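Local coordinates for D-ribitol-5-phosphate phosphatase (Bacteroides thetaiotaomicron, PDB 4JB3), which catalyses the dephosphorylation of D-ribitol 5-phosphate and D-ribitol 1-phosphate, and also removes phosphate from the riboflavin precursor 5-amino-6-(5-phospho-D-ribitylamino)uracil, at residues V28-G33 and L128-N133; G33-I38 and N107-R112; K42-F47 and D54-L59; I48-A53 and C89-T94. All blocks are in the same frame, centred on the assembly; numbering follows the deposited sequence. Where two conformers were deposited one is given.

Contact 1 (V28-G33 and L128-N133); sequences VFDFGG and LLSNTN. With NA (sodium ion), chain B.
Asp-30 OD1 is gripped from several directions at once. Ser-130 OG donates to it over 2.7 Å, arriving nearly in line with the C-O bond, while the backbone N of Phe-31, also 2.7 Å from OD1, comes down from above the carboxylate plane, 49° out of it. Water 1 donates to the same oxygen and accepts from Asn-131 N, and Lys-169 adds a salt bridge. The other oxygen, Asp-30 OD2, binds the sodium ion at 2.2 Å; Gly-32 O binds the ion equally closely, and Asp-194 and waters 3 and 4 complete the site. Ser-130 holds OG anti to its own N (chi1 -167°), which carries the hydroxyl across to the carboxylate and sets it 3.4 Å from Phe-31 CB. OG also receives a bond from water 2, which in turn accepts from Gly-32 N. An alanine at Ser-130 would take away this hydroxyl, so OD1 would probably lose one of its donors and the carboxylate some of its hold against turning, with water 2 short of a partner. Behind this polar layer the strands pair in parallel: Leu-129 N donates to Phe-29 O at 2.9 Å. Leu-128 CD1 tucks beneath the turn, 4.1 Å from Phe-31 CB, and on the other side of the sheet Val-28 CG1 rests 3.6 Å from Leu-129 CB. Two neighbouring parallel strands, the first followed at once by the probable nucleophile Asp-30, the second closing on Ser-130, form the catalytic edge of the Rossmann-like HAD phosphatase core.

Contact 2 (G33-I38 and N107-R112); sequences GVIVDI and NEVDLR
Asp-37 and Asn-107 face each other where the chain leaves the HAD core for its helical cap and where it comes back, so this contact ties together the two linkers of a C1-type cap. Their side chains pass at a slant, with the carboxylate and amide planes 84° apart. Asn-107 ND2 lies 3.4 Å from Asp-37 CB and makes a weak but straight hydrogen bond of 3.5 Å to Asp-37 OD2. A firmer tie runs between the backbones, Asn-107 N donating to Asp-37 O at 3.2 Å. Further along, the valines meet at about a right angle, Val-36 CG2 against Val-109 CG2, in the conformer described, one of two modelled for Val-36. Val-109 puts CG1 between its N and carbonyl carbon (chi1 64°), which turns CG2 inward until it sits 3.5 Å from Ile-35 O. That carbonyl is satisfied by water 5, which donates to it and accepts from Asp-110 N; water 6 bridges Asp-37 N and Glu-108 O in the same manner. Two waters thus bridge the linkers where their backbones do not bond directly. Beyond them helix 111-120 begins at Asp-110, its N-cap. Arg-112 lays the edge of its guanidinium against this carboxylate, with NE on the syn lone pair of Asp-110 OD2 at 3.0 Å, while Asp-110 OD1, approached from above the carboxylate plane, caps Arg-112 N at 3.0 Å.

Contact 3 (K42-F47 and D54-L59); sequences KAVQAF and DADTRL
Apolar packing carries this contact, and Leu-59 CD1 is at its centre: the methyl lies 3.7 Å from Phe-47 CD1 and reaches in between Ala-43 CB and Val-44 CG2, each about 4.0 Å away. With CG anti to the carbonyl carbon (chi1 -58°) and CD1 extended beyond it (chi2 -177°), this branch of Leu-59 points into the groove between successive turns of helix 40-50. Ala-55 fills the next space along, its CB 4.0 Å from Phe-47 CB and 3.8 Å from Val-44 O. Val-44 sets both methyls against the first turn of the short helix 55-58, with CG1 3.8 Å from Asp-56 N and CG2 a similar distance from Asp-56 CA. With an alanine at Val-44 both of these branches would be missing, and a gap would probably open between the first turn of the short helix and the long one, leaving Leu-59 CD1 covered on fewer sides. Both helices belong to the all-helical cap that, as in other C1-capped HAD phosphatases, is inserted just after the first strand of the core. Aromatic contacts extend the packing deeper into the cap, since the Phe-47 ring makes T-shaped contacts with Trp-102 and Phe-68. No hydrogen bond joins the two segments; the polar groups work within or beside the short helix. Arg-58 NE donates to Asp-54 OD1 at 2.8 Å, nearly straight at 170°, and NH2 takes the other oxygen, a salt bridge spanning one turn. Asp-56 turns its carboxylate to Arg-40, which also donates to Leu-59 O, and Ala-55 O accepts from both Arg-58 N and Leu-59 N.

Contact 4 (I48-A53 and C89-T94); sequences IKLGLA and CGRELT
Gly-51 comes within 4.6 Å of Cys-89, CA to CA, where helix 40-50 ends in a Schellman motif with Gly-51 at positive phi (117°). A side chain on Gly-51 would point at Cys-89 and would probably crowd its CB. Cys-89 does most of the touching. Its sulfur is turned anti to its carbonyl carbon (chi1 -68°) and lies over the turn: Cys-89 SG is 3.5 Å from Leu-52 N and 4.1 Å from Leu-52 CB, while Cys-89 CB rests 3.6 Å from Leu-50 O. Two helix ends of the cap therefore abut here, because helix 78-89 also finishes in a Schellman motif, with Gly-90 at positive phi, before the chain runs on to helix 95-103. Leu-50 joins the cysteine to the rest of that linker. Its CD1 meets Leu-93 CD1 at 4.2 Å, the two leucines crossing at about a right angle, and both also touch Leu-85 of helix 78-89. Arg-91 runs extended from CG to NE, its end coming back toward Leu-50, and one face of its guanidinium is covered by Leu-93 CD2, 3.6 Å above the plane and over its centre. Arg-91 NE comes to 3.9 Å from Leu-50 O. The charge of Arg-91 is met by Glu-97 of helix 95-103, which pairs with NH2, while NH1 makes a weak bond to Glu-92 O at 3.1 Å.

The first segments of the four contacts follow one another along the chain from the sodium site outward. Contacts 1 and 2 share Gly-33 and touch, their centres 12 Å apart: Phe-31 O lies 3.2 Å from Val-36 N, a probable hydrogen bond, and Ile-35 CD1 packs 3.7 Å from Leu-128 CD1, so the cap linkers pack against the strand ends that carry the sodium site, the side chain of Ile-35 about 9 Å from the ion. Contact 3 meets contact 2 where Lys-42 CE lies 3.5 Å from Asn-107 OD1; the Ala-43 side chain is about 8 Å from a bound glycerol. Contacts 3 and 4 both use helix 40-50, with centres 11 Å apart. Contact 4 lies farthest out, its centre 26 Å from that of contact 1.

Contact 1 (V28-G33 and L128-N133)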
loop_
_atom_site.group_PDB
_atom_site.type_symbol
_atom_site.label_atom_id
_atom_site.label_comp_id
_atom_site.label_asym_id
_atom_site.label_seq_id
_atom_site.Cartn_x
_atom_site.Cartn_y
_atom_site.Cartn_z
ATOM N N VAL A 28 4.647 8.039 6.794
ATOM C CA VAL A 28 3.477 7.533 6.077
ATOM C C VAL A 28 3.984 6.573 5.014
ATOM O O VAL A 28 4.748 6.975 4.138
ATOM C CB VAL A 28 2.686 8.686 5.419
ATOM C CG1 VAL A 28 1.495 8.144 4.622
ATOM C CG2 VAL A 28 2.186 9.674 6.479
ATOM N N PHE A 29 3.572 5.308 5.100
ATOM C CA PHE A 29 3.972 4.278 4.147
ATOM C C PHE A 29 2.841 3.906 3.196
ATOM O O PHE A 29 1.677 3.827 3.595
ATOM C CB PHE A 29 4.317 2.977 4.883
ATOM C CG PHE A 29 5.589 3.017 5.677
ATOM C CD1 PHE A 29 6.823 2.814 5.069
ATOM C CD2 PHE A 29 5.544 3.216 7.051
ATOM C CE1 PHE A 29 8.004 2.823 5.813
ATOM C CE2 PHE A 29 6.707 3.221 7.798
ATOM C CZ PHE A 29 7.944 3.030 7.177
ATOM N N ASP A 30 3.185 3.618 1.946
ATOM C CA ASP A 30 2.297 2.875 1.065
ATOM C C ASP A 30 2.394 1.391 1.445
ATOM O O ASP A 30 3.320 0.983 2.164
ATOM C CB ASP A 30 2.734 3.067 -0.382
ATOM C CG ASP A 30 1.682 2.617 -1.375
ATOM O OD1 ASP A 30 0.543 2.292 -0.970
ATOM O OD2 ASP A 30 1.992 2.606 -2.575
ATOM N N PHE A 31 1.435 0.595 0.981
ATOM C CA PHE A 31 1.432 -0.846 1.230
ATOM C C PHE A 31 2.167 -1.547 0.076
ATOM O O PHE A 31 3.356 -1.875 0.201
ATOM C CB PHE A 31 -0.013 -1.344 1.377
ATOM C CG PHE A 31 -0.129 -2.813 1.686
ATOM C CD1 PHE A 31 0.390 -3.331 2.867
ATOM C CD2 PHE A 31 -0.754 -3.673 0.797
ATOM C CE1 PHE A 31 0.284 -4.682 3.153
ATOM C CE2 PHE A 31 -0.868 -5.029 1.082
ATOM C CZ PHE A 31 -0.342 -5.528 2.263
ATOM N N GLY A 32 1.486 -1.765 -1.044
ATOM C CA GLY A 32 2.114 -2.416 -2.181
ATOM C C GLY A 32 3.261 -1.592 -2.746
ATOM O O GLY A 32 3.125 -0.378 -2.944
ATOM N N GLY A 33 4.389 -2.246 -3.002
ATOM C CA GLY A 33 5.558 -1.577 -3.540
ATOM C C GLY A 33 6.517 -1.083 -2.472
ATOM O O GLY A 33 7.651 -0.717 -2.787
ATOM N N LEU A 128 -0.448 4.400 7.381
ATOM C CA LEU A 128 -0.491 3.841 6.040
ATOM C C LEU A 128 -1.381 4.720 5.187
ATOM O O LEU A 128 -2.429 5.187 5.645
ATOM C CB LEU A 128 -1.060 2.421 6.060
ATOM C CG LEU A 128 -0.935 1.606 4.769
ATOM C CD1 LEU A 128 0.382 0.835 4.771
ATOM C CD2 LEU A 128 -2.122 0.661 4.578
ATOM N N LEU A 129 -0.969 4.962 3.947
ATOM C CA LEU A 129 -1.832 5.658 2.992
ATOM C C LEU A 129 -1.702 4.902 1.690
ATOM O O LEU A 129 -0.636 4.912 1.064
ATOM C CB LEU A 129 -1.409 7.122 2.828
ATOM C CG LEU A 129 -2.153 7.958 1.779
ATOM C CD1 LEU A 129 -3.615 8.149 2.165
ATOM C CD2 LEU A 129 -1.481 9.315 1.568
ATOM N N SER A 130 -2.766 4.207 1.288
ATOM C CA SER A 130 -2.627 3.268 0.188
ATOM C C SER A 130 -3.846 3.121 -0.687
ATOM O O SER A 130 -4.996 3.154 -0.210
ATOM C CB SER A 130 -2.227 1.891 0.728
ATOM O OG SER A 130 -1.806 1.047 -0.335
ATOM N N ASN A 131 -3.583 2.944 -1.976
ATOM C CA ASN A 131 -4.591 2.459 -2.897
ATOM C C ASN A 131 -4.760 0.969 -2.704
ATOM O O ASN A 131 -3.833 0.178 -2.941
ATOM C CB ASN A 131 -4.171 2.709 -4.339
ATOM C CG ASN A 131 -4.165 4.163 -4.698
ATOM O OD1 ASN A 131 -4.640 5.008 -3.940
ATOM N ND2 ASN A 131 -3.624 4.472 -5.870
ATOM N N THR A 132 -5.949 0.580 -2.276
ATOM C CA THR A 132 -6.191 -0.816 -2.004
ATOM C C THR A 132 -7.680 -1.112 -2.066
ATOM O O THR A 132 -8.465 -0.280 -2.521
ATOM C CB THR A 132 -5.517 -1.247 -0.661
ATOM O OG1 THR A 132 -5.502 -2.676 -0.552
ATOM C CG2 THR A 132 -6.217 -0.625 0.541
ATOM N N ASN A 133 -8.058 -2.308 -1.627
ATOM C CA ASN A 133 -9.419 -2.770 -1.779
ATOM C C ASN A 133 -9.722 -3.826 -0.728
ATOM O O ASN A 133 -8.798 -4.336 -0.086
ATOM C CB ASN A 133 -9.640 -3.270 -3.214
ATOM C CG ASN A 133 -8.796 -4.465 -3.550
ATOM O OD1 ASN A 133 -9.018 -5.559 -3.031
ATOM N ND2 ASN A 133 -7.818 -4.268 -4.427
HETATM NA NA NA B . 2.856 1.406 -4.264
HETATM O O HOH W 1 -0.967 2.937 -3.330
HETATM O O HOH W 2 -1.221 -1.368 -2.063
HETATM O O HOH W 3 3.111 0.372 -6.375
HETATM O O HOH W 4 2.505 3.433 -5.497
#

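Contact 2 (G33-I38 and N107-R112)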
loop_
_atom_site.group_PDB
_atom_site.type_symbol
_atom_site.label_atom_id
_atom_site.label_comp_id
_atom_site.label_asym_id
_atom_site.label_seq_id
_atom_site.Cartn_x
_atom_site.Cartn_y
_atom_site.Cartn_z
ATOM N N GLY A 33 4.389 -2.246 -3.002
ATOM C CA GLY A 33 5.558 -1.577 -3.540
ATOM C C GLY A 33 6.517 -1.083 -2.472
ATOM O O GLY A 33 7.651 -0.717 -2.787
ATOM N N VAL A 34 6.060 -1.059 -1.223
ATOM C CA VAL A 34 6.861 -0.555 -0.110
ATOM C C VAL A 34 6.951 -1.587 1.008
ATOM O O VAL A 34 8.022 -2.148 1.265
ATOM C CB VAL A 34 6.313 0.801 0.398
ATOM C CG1 VAL A 34 7.062 1.271 1.639
ATOM C CG2 VAL A 34 6.420 1.847 -0.713
ATOM N N ILE A 35 5.822 -1.876 1.644
ATOM C CA ILE A 35 5.813 -2.882 2.709
ATOM C C ILE A 35 5.833 -4.296 2.118
ATOM O O ILE A 35 6.536 -5.179 2.620
ATOM C CB ILE A 35 4.612 -2.680 3.640
ATOM C CG1 ILE A 35 4.787 -1.367 4.409
ATOM C CG2 ILE A 35 4.474 -3.839 4.609
ATOM C CD1 ILE A 35 3.608 -0.990 5.287
ATOM N N VAL A 36 5.061 -4.507 1.051
ATOM C CA VAL A 36 5.001 -5.791 0.358
ATOM C C VAL A 36 5.334 -5.579 -1.124
ATOM O O VAL A 36 4.882 -4.600 -1.723
ATOM C CB VAL A 36 3.596 -6.442 0.492
ATOM C CG1 VAL A 36 3.574 -7.807 -0.155
ATOM C CG2 VAL A 36 3.188 -6.552 1.970
ATOM N N ASP A 37 6.126 -6.476 -1.711
ATOM C CA ASP A 37 6.470 -6.389 -3.134
ATOM C C ASP A 37 5.244 -6.551 -4.021
ATOM O O ASP A 37 4.396 -7.412 -3.764
ATOM C CB ASP A 37 7.399 -7.529 -3.564
ATOM C CG ASP A 37 8.691 -7.578 -2.806
ATOM O OD1 ASP A 37 9.004 -6.629 -2.068
ATOM O OD2 ASP A 37 9.410 -8.590 -2.978
ATOM N N ILE A 38 5.177 -5.750 -5.081
ATOM C CA ILE A 38 4.186 -5.929 -6.150
ATOM C C ILE A 38 4.841 -6.641 -7.326
ATOM O O ILE A 38 5.967 -6.316 -7.701
ATOM C CB ILE A 38 3.671 -4.562 -6.674
ATOM C CG1 ILE A 38 2.915 -3.808 -5.589
ATOM C CG2 ILE A 38 2.781 -4.740 -7.911
ATOM C CD1 ILE A 38 1.851 -4.622 -4.950
ATOM N N ASN A 107 3.971 -10.577 -3.394
ATOM C CA ASN A 107 4.869 -11.630 -2.921
ATOM C C ASN A 107 4.702 -11.716 -1.411
ATOM O O ASN A 107 4.161 -10.801 -0.816
ATOM C CB ASN A 107 6.327 -11.299 -3.256
ATOM C CG ASN A 107 6.608 -11.319 -4.743
ATOM O OD1 ASN A 107 6.000 -12.081 -5.493
ATOM N ND2 ASN A 107 7.542 -10.480 -5.179
ATOM N N GLU A 108 5.150 -12.797 -0.779
ATOM C CA GLU A 108 5.098 -12.855 0.681
ATOM C C GLU A 108 5.929 -11.711 1.258
ATOM O O GLU A 108 6.910 -11.283 0.645
ATOM C CB GLU A 108 5.597 -14.204 1.203
ATOM C CG GLU A 108 4.648 -15.377 0.916
ATOM C CD GLU A 108 3.382 -15.357 1.763
ATOM O OE1 GLU A 108 3.227 -14.451 2.612
ATOM O OE2 GLU A 108 2.536 -16.257 1.576
ATOM N N VAL A 109 5.519 -11.187 2.408
ATOM C CA VAL A 109 6.185 -10.011 2.974
ATOM C C VAL A 109 7.586 -10.348 3.482
ATOM O O VAL A 109 7.818 -11.443 4.011
ATOM C CB VAL A 109 5.347 -9.370 4.115
ATOM C CG1 VAL A 109 5.204 -10.323 5.278
ATOM C CG2 VAL A 109 5.965 -8.071 4.589
ATOM N N ASP A 110 8.525 -9.429 3.279
ATOM C CA ASP A 110 9.848 -9.518 3.890
ATOM C C ASP A 110 9.702 -9.113 5.345
ATOM O O ASP A 110 9.445 -7.941 5.661
ATOM C CB ASP A 110 10.815 -8.572 3.177
ATOM C CG ASP A 110 12.235 -8.633 3.732
ATOM O OD1 ASP A 110 12.486 -9.383 4.697
ATOM O OD2 ASP A 110 13.114 -7.932 3.182
ATOM N N LEU A 111 9.841 -10.091 6.233
ATOM C CA LEU A 111 9.685 -9.845 7.655
ATOM C C LEU A 111 10.722 -8.853 8.194
ATOM O O LEU A 111 10.508 -8.251 9.241
ATOM C CB LEU A 111 9.724 -11.172 8.421
ATOM C CG LEU A 111 8.559 -12.097 8.069
ATOM C CD1 LEU A 111 8.700 -13.455 8.722
ATOM C CD2 LEU A 111 7.252 -11.442 8.464
ATOM N N ARG A 112 11.836 -8.663 7.490
ATOM C CA ARG A 112 12.776 -7.628 7.915
ATOM C C ARG A 112 12.110 -6.259 7.898
ATOM O O ARG A 112 12.371 -5.420 8.756
ATOM C CB ARG A 112 14.019 -7.599 7.026
ATOM C CG ARG A 112 14.824 -8.880 7.050
ATOM C CD ARG A 112 16.035 -8.778 6.135
ATOM N NE ARG A 112 15.665 -8.471 4.752
ATOM C CZ ARG A 112 16.547 -8.289 3.777
ATOM N NH1 ARG A 112 17.847 -8.407 4.020
ATOM N NH2 ARG A 112 16.115 -7.994 2.558
HETATM O O HOH W 5 8.105 -7.130 1.678
HETATM O O HOH W 6 7.082 -8.739 -0.416
#

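Contact 3 (K42-F47 and D54-L59)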
loop_
_atom_site.group_PDB
_atom_site.type_symbol
_atom_site.label_atom_id
_atom_site.label_comp_id
_atom_site.label_asym_id
_atom_site.label_seq_id
_atom_site.Cartn_x
_atom_site.Cartn_y
_atom_site.Cartn_z
ATOM N N LYS A 42 2.698 -11.192 -12.301
ATOM C CA LYS A 42 2.028 -12.262 -11.575
ATOM C C LYS A 42 0.533 -11.950 -11.433
ATOM O O LYS A 42 -0.313 -12.843 -11.527
ATOM C CB LYS A 42 2.680 -12.485 -10.205
ATOM C CG LYS A 42 2.186 -13.735 -9.500
ATOM C CD LYS A 42 3.217 -14.292 -8.525
ATOM C CE LYS A 42 3.258 -13.491 -7.235
ATOM N NZ LYS A 42 1.950 -13.520 -6.522
ATOM N N ALA A 43 0.211 -10.675 -11.215
ATOM C CA ALA A 43 -1.187 -10.233 -11.162
ATOM C C ALA A 43 -1.889 -10.468 -12.499
ATOM O O ALA A 43 -3.019 -10.970 -12.539
ATOM C CB ALA A 43 -1.261 -8.765 -10.781
ATOM N N VAL A 44 -1.221 -10.099 -13.592
ATOM C CA VAL A 44 -1.776 -10.302 -14.922
ATOM C C VAL A 44 -2.076 -11.782 -15.151
ATOM O O VAL A 44 -3.168 -12.135 -15.602
ATOM C CB VAL A 44 -0.826 -9.761 -16.001
ATOM C CG1 VAL A 44 -1.194 -10.284 -17.385
ATOM C CG2 VAL A 44 -0.827 -8.231 -15.982
ATOM N N GLN A 45 -1.127 -12.644 -14.804
ATOM C CA GLN A 45 -1.342 -14.090 -14.905
ATOM C C GLN A 45 -2.533 -14.558 -14.066
ATOM O O GLN A 45 -3.323 -15.388 -14.523
ATOM C CB GLN A 45 -0.087 -14.850 -14.466
ATOM C CG GLN A 45 1.077 -14.779 -15.441
ATOM C CD GLN A 45 0.800 -15.518 -16.736
ATOM O OE1 GLN A 45 0.424 -16.693 -16.729
ATOM N NE2 GLN A 45 0.982 -14.830 -17.858
ATOM N N ALA A 46 -2.659 -14.027 -12.850
ATOM C CA ALA A 46 -3.721 -14.446 -11.937
ATOM C C ALA A 46 -5.084 -14.045 -12.479
ATOM O O ALA A 46 -6.053 -14.802 -12.353
ATOM C CB ALA A 46 -3.498 -13.857 -10.557
ATOM N N PHE A 47 -5.175 -12.852 -13.063
ATOM C CA PHE A 47 -6.451 -12.432 -13.642
ATOM C C PHE A 47 -6.766 -13.124 -14.961
ATOM O O PHE A 47 -7.930 -13.406 -15.243
ATOM C CB PHE A 47 -6.563 -10.906 -13.741
ATOM C CG PHE A 47 -6.916 -10.252 -12.433
ATOM C CD1 PHE A 47 -5.920 -9.883 -11.526
ATOM C CD2 PHE A 47 -8.247 -10.037 -12.090
ATOM C CE1 PHE A 47 -6.249 -9.294 -10.310
ATOM C CE2 PHE A 47 -8.583 -9.444 -10.877
ATOM C CZ PHE A 47 -7.587 -9.076 -9.983
ATOM N N ASP A 54 -7.372 -10.048 -21.457
ATOM C CA ASP A 54 -6.657 -8.818 -21.781
ATOM C C ASP A 54 -6.147 -8.095 -20.539
ATOM O O ASP A 54 -5.930 -6.884 -20.573
ATOM C CB ASP A 54 -7.517 -7.885 -22.638
ATOM C CG ASP A 54 -8.823 -7.495 -21.966
ATOM O OD1 ASP A 54 -9.105 -7.963 -20.841
ATOM O OD2 ASP A 54 -9.585 -6.722 -22.586
ATOM N N ALA A 55 -5.942 -8.844 -19.453
ATOM C CA ALA A 55 -5.489 -8.267 -18.192
ATOM C C ALA A 55 -4.212 -7.430 -18.313
ATOM O O ALA A 55 -4.037 -6.463 -17.574
ATOM C CB ALA A 55 -5.299 -9.352 -17.158
ATOM N N ASP A 56 -3.326 -7.792 -19.234
ATOM C CA ASP A 56 -2.055 -7.089 -19.373
ATOM C C ASP A 56 -2.241 -5.610 -19.702
ATOM O O ASP A 56 -1.406 -4.774 -19.337
ATOM C CB ASP A 56 -1.196 -7.744 -20.451
ATOM C CG ASP A 56 0.186 -7.145 -20.525
ATOM O OD1 ASP A 56 0.845 -7.054 -19.471
ATOM O OD2 ASP A 56 0.612 -6.753 -21.629
ATOM N N THR A 57 -3.328 -5.307 -20.409
ATOM C CA THR A 57 -3.661 -3.937 -20.797
ATOM C C THR A 57 -4.449 -3.205 -19.696
ATOM O O THR A 57 -4.443 -1.977 -19.621
ATOM C CB THR A 57 -4.433 -3.915 -22.143
ATOM O OG1 THR A 57 -3.610 -4.473 -23.176
ATOM C CG2 THR A 57 -4.808 -2.500 -22.540
ATOM N N ARG A 58 -5.098 -3.968 -18.823
ATOM C CA ARG A 58 -5.955 -3.396 -17.780
ATOM C C ARG A 58 -5.230 -3.035 -16.481
ATOM O O ARG A 58 -5.447 -1.959 -15.920
ATOM C CB ARG A 58 -7.135 -4.329 -17.487
ATOM C CG ARG A 58 -8.106 -4.465 -18.650
ATOM C CD ARG A 58 -9.288 -5.372 -18.318
ATOM N NE ARG A 58 -10.065 -5.674 -19.515
ATOM C CZ ARG A 58 -11.130 -4.987 -19.917
ATOM N NH1 ARG A 58 -11.570 -3.954 -19.207
ATOM N NH2 ARG A 58 -11.761 -5.336 -21.029
ATOM N N LEU A 59 -4.362 -3.920 -16.004
ATOM C CA LEU A 59 -3.791 -3.770 -14.666
ATOM C C LEU A 59 -2.627 -2.784 -14.600
ATOM O O LEU A 59 -1.798 -2.726 -15.511
ATOM C CB LEU A 59 -3.354 -5.131 -14.133
ATOM C CG LEU A 59 -4.450 -6.193 -14.059
ATOM C CD1 LEU A 59 -3.876 -7.462 -13.448
ATOM C CD2 LEU A 59 -5.633 -5.692 -13.249
#

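Contact 4 (I48-A53 and C89-T94)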
loop_
_atom_site.group_PDB
_atom_site.type_symbol
_atom_site.label_atom_id
_atom_site.label_comp_id
_atom_site.label_asym_id
_atom_site.label_seq_id
_atom_site.Cartn_x
_atom_site.Cartn_y
_atom_site.Cartn_z
ATOM N N ILE A 48 -5.748 -13.418 -15.770
ATOM C CA ILE A 48 -5.973 -14.200 -16.990
ATOM C C ILE A 48 -6.588 -15.558 -16.640
ATOM O O ILE A 48 -7.487 -16.033 -17.334
ATOM C CB ILE A 48 -4.671 -14.376 -17.810
ATOM C CG1 ILE A 48 -4.290 -13.051 -18.473
ATOM C CG2 ILE A 48 -4.832 -15.465 -18.861
ATOM C CD1 ILE A 48 -2.930 -13.062 -19.155
ATOM N N LYS A 49 -6.141 -16.143 -15.526
ATOM C CA LYS A 49 -6.647 -17.433 -15.055
ATOM C C LYS A 49 -8.167 -17.405 -14.836
ATOM O O LYS A 49 -8.841 -18.412 -15.047
ATOM C CB LYS A 49 -5.916 -17.856 -13.770
ATOM C CG LYS A 49 -6.421 -19.155 -13.147
ATOM C CD LYS A 49 -5.532 -19.618 -11.996
ATOM C CE LYS A 49 -6.089 -20.877 -11.340
ATOM N NZ LYS A 49 -5.185 -21.404 -10.280
ATOM N N LEU A 50 -8.691 -16.243 -14.442
ATOM C CA LEU A 50 -10.138 -16.070 -14.242
ATOM C C LEU A 50 -10.909 -15.912 -15.540
ATOM O O LEU A 50 -12.137 -16.031 -15.551
ATOM C CB LEU A 50 -10.427 -14.833 -13.397
ATOM C CG LEU A 50 -9.932 -14.740 -11.964
ATOM C CD1 LEU A 50 -10.423 -13.431 -11.373
ATOM C CD2 LEU A 50 -10.429 -15.919 -11.150
ATOM N N GLY A 51 -10.202 -15.630 -16.629
ATOM C CA GLY A 51 -10.845 -15.348 -17.893
ATOM C C GLY A 51 -10.597 -13.951 -18.423
ATOM O O GLY A 51 -11.065 -13.612 -19.501
ATOM N N LEU A 52 -9.872 -13.130 -17.672
ATOM C CA LEU A 52 -9.610 -11.770 -18.134
ATOM C C LEU A 52 -8.423 -11.797 -19.087
ATOM O O LEU A 52 -7.296 -11.458 -18.715
ATOM C CB LEU A 52 -9.351 -10.835 -16.954
ATOM C CG LEU A 52 -9.415 -9.331 -17.243
ATOM C CD1 LEU A 52 -10.815 -8.926 -17.684
ATOM C CD2 LEU A 52 -8.996 -8.531 -16.019
ATOM N N ALA A 53 -8.680 -12.206 -20.323
ATOM C CA ALA A 53 -7.611 -12.469 -21.269
ATOM C C ALA A 53 -6.781 -11.233 -21.608
ATOM O O ALA A 53 -5.618 -11.355 -22.005
ATOM C CB ALA A 53 -8.176 -13.097 -22.531
ATOM N N CYS A 89 -15.329 -11.514 -17.926
ATOM C CA CYS A 89 -14.700 -12.821 -18.107
ATOM C C CYS A 89 -15.644 -13.805 -18.767
ATOM O O CYS A 89 -15.225 -14.873 -19.214
ATOM C CB CYS A 89 -14.251 -13.394 -16.758
ATOM S SG CYS A 89 -12.906 -12.506 -15.959
ATOM N N GLY A 90 -16.926 -13.454 -18.812
ATOM C CA GLY A 90 -17.920 -14.330 -19.384
ATOM C C GLY A 90 -18.303 -15.477 -18.468
ATOM O O GLY A 90 -18.843 -16.483 -18.942
ATOM N N ARG A 91 -18.038 -15.336 -17.170
ATOM C CA ARG A 91 -18.504 -16.332 -16.211
ATOM C C ARG A 91 -18.636 -15.791 -14.791
ATOM O O ARG A 91 -17.979 -14.826 -14.418
ATOM C CB ARG A 91 -17.638 -17.599 -16.248
ATOM C CG ARG A 91 -16.309 -17.515 -15.523
ATOM C CD ARG A 91 -15.861 -18.926 -15.141
ATOM N NE ARG A 91 -14.562 -18.954 -14.481
ATOM C CZ ARG A 91 -14.379 -18.976 -13.163
ATOM N NH1 ARG A 91 -15.418 -18.969 -12.331
ATOM N NH2 ARG A 91 -13.148 -18.997 -12.674
ATOM N N GLU A 92 -19.498 -16.433 -14.011
ATOM C CA GLU A 92 -19.748 -16.039 -12.632
ATOM C C GLU A 92 -18.572 -16.429 -11.755
ATOM O O GLU A 92 -18.168 -17.599 -11.726
ATOM C CB GLU A 92 -21.007 -16.733 -12.120
ATOM C CG GLU A 92 -21.376 -16.389 -10.692
ATOM C CD GLU A 92 -22.521 -15.403 -10.620
ATOM O OE1 GLU A 92 -22.863 -14.815 -11.668
ATOM O OE2 GLU A 92 -23.090 -15.225 -9.520
ATOM N N LEU A 93 -18.018 -15.450 -11.051
ATOM C CA LEU A 93 -16.868 -15.693 -10.200
ATOM C C LEU A 93 -17.311 -15.786 -8.753
ATOM O O LEU A 93 -18.290 -15.155 -8.357
ATOM C CB LEU A 93 -15.881 -14.545 -10.340
ATOM C CG LEU A 93 -15.390 -14.233 -11.750
ATOM C CD1 LEU A 93 -14.540 -12.971 -11.712
ATOM C CD2 LEU A 93 -14.571 -15.401 -12.309
ATOM N N THR A 94 -16.594 -16.577 -7.959
ATOM C CA THR A 94 -16.799 -16.548 -6.513
ATOM C C THR A 94 -15.940 -15.456 -5.897
ATOM O O THR A 94 -14.957 -14.993 -6.500
ATOM C CB THR A 94 -16.426 -17.872 -5.842
ATOM O OG1 THR A 94 -15.011 -18.086 -5.946
ATOM C CG2 THR A 94 -17.206 -19.037 -6.457
#